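Local coordinates for RNA-dependent RNA polymerase (Qualyub virus, PDB 6DX1), which probably acts, through its viral OTU domain, as a cysteine protease that removes ubiquitin from host proteins, at residues E74-V78 against E105-K109. Numbering follows the deposited sequence.
Sequences ELPGV and EILSK
Glu105 and Lys109, one turn apart on helix 101-111, reach together toward the backbone of residues 74-78, Glu105 to the N-H groups of Gly77 and Val78, Lys109 to the carbonyl of Glu74. Gly77 N donates to Glu105 OE1 on its syn side (3.0 Å, 153° at the hydrogen), and Val78 N makes a weak, bent bond to Glu105 OE2. With CG anti to the backbone N (chi1 177°) and an extended chain beyond, the carboxylate is carried straight out to these two successive N-H groups. Lys109 NZ takes the anti lone pair of Glu105 OE1 in a 2.8 Å salt bridge and also donates to Glu74 O (2.8 Å), in the carbonyl plane; Asp15 forms a further salt bridge with it. The contact joins helix 101-111 to the short helical segment in the helical part of the OTU domain, beside the mixed sheet. Gly77 leaves room for the acid, its CA only 3.0 Å from Glu105 OE2. Next to these polar groups, Ile106 CG1 touches both Val78 CG2 (3.7 Å) and Leu75 CD2 (4.0 Å), the Ile106 side chain crossing each of theirs at about a right angle. The aliphatic part of Lys109 runs antiparallel to Leu75, CD against CD2, while Phe67 of helix 57-70 packs on Ile106 and Lys109.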
# COMPACT_ATOMS: atom_id res chain seq x y z
N GLU A 74 -17.29 -0.55 -5.74
CA GLU A 74 -16.06 -0.59 -6.52
C GLU A 74 -14.94 -1.37 -5.85
O GLU A 74 -13.79 -1.27 -6.30
CB GLU A 74 -15.55 0.83 -6.81
CG GLU A 74 -16.61 1.85 -7.21
CD GLU A 74 -16.05 3.27 -7.27
OE1 GLU A 74 -14.82 3.44 -7.24
OE2 GLU A 74 -16.86 4.21 -7.33
N LEU A 75 -15.22 -2.13 -4.79
CA LEU A 75 -14.17 -2.70 -3.94
C LEU A 75 -14.26 -4.22 -3.83
O LEU A 75 -14.39 -4.77 -2.73
CB LEU A 75 -14.24 -2.06 -2.55
CG LEU A 75 -13.99 -0.55 -2.50
CD1 LEU A 75 -14.33 -0.02 -1.12
CD2 LEU A 75 -12.54 -0.22 -2.87
N PRO A 76 -14.14 -4.95 -4.95
CA PRO A 76 -14.26 -6.42 -4.89
C PRO A 76 -13.22 -7.09 -4.03
O PRO A 76 -13.49 -8.17 -3.49
CB PRO A 76 -14.11 -6.86 -6.36
CG PRO A 76 -14.11 -5.63 -7.17
CD PRO A 76 -13.82 -4.46 -6.31
N GLY A 77 -12.02 -6.53 -3.92
CA GLY A 77 -11.03 -7.13 -3.04
C GLY A 77 -11.45 -7.05 -1.59
O GLY A 77 -11.34 -8.03 -0.85
N VAL A 78 -11.96 -5.88 -1.17
CA VAL A 78 -12.47 -5.71 0.19
C VAL A 78 -13.60 -6.69 0.46
O VAL A 78 -13.72 -7.23 1.56
CB VAL A 78 -12.93 -4.25 0.40
CG1 VAL A 78 -13.51 -4.06 1.80
CG2 VAL A 78 -11.79 -3.27 0.15
N GLU A 105 -5.95 -1.46 -2.09
CA GLU A 105 -7.02 -1.38 -3.07
C GLU A 105 -7.85 -0.12 -2.86
O GLU A 105 -8.11 0.63 -3.81
CB GLU A 105 -7.93 -2.62 -3.00
CG GLU A 105 -9.12 -2.52 -3.98
CD GLU A 105 -10.18 -3.59 -3.76
OE1 GLU A 105 -11.05 -3.74 -4.65
OE2 GLU A 105 -10.13 -4.29 -2.74
N ILE A 106 -8.28 0.13 -1.62
CA ILE A 106 -9.14 1.28 -1.33
C ILE A 106 -8.44 2.57 -1.73
O ILE A 106 -9.03 3.44 -2.38
CB ILE A 106 -9.54 1.30 0.15
CG1 ILE A 106 -10.46 0.13 0.50
CG2 ILE A 106 -10.21 2.63 0.50
CD1 ILE A 106 -10.69 -0.02 2.00
N LEU A 107 -7.19 2.73 -1.32
CA LEU A 107 -6.50 3.99 -1.58
C LEU A 107 -6.20 4.19 -3.06
O LEU A 107 -6.27 5.32 -3.56
CB LEU A 107 -5.22 4.08 -0.75
CG LEU A 107 -5.53 4.27 0.73
CD1 LEU A 107 -4.34 3.85 1.58
CD2 LEU A 107 -5.91 5.72 0.99
N SER A 108 -5.86 3.11 -3.78
CA SER A 108 -5.62 3.27 -5.22
C SER A 108 -6.86 3.82 -5.93
O SER A 108 -6.73 4.62 -6.87
CB SER A 108 -5.20 1.92 -5.83
OG SER A 108 -6.28 1.01 -5.89
N LYS A 109 -8.04 3.44 -5.46
CA LYS A 109 -9.29 3.85 -6.10
C LYS A 109 -9.80 5.18 -5.58
O LYS A 109 -10.40 5.95 -6.35
CB LYS A 109 -10.34 2.74 -5.92
CG LYS A 109 -9.92 1.46 -6.66
CD LYS A 109 -10.82 0.26 -6.37
CE LYS A 109 -10.45 -0.90 -7.30
NZ LYS A 109 -11.25 -2.14 -7.00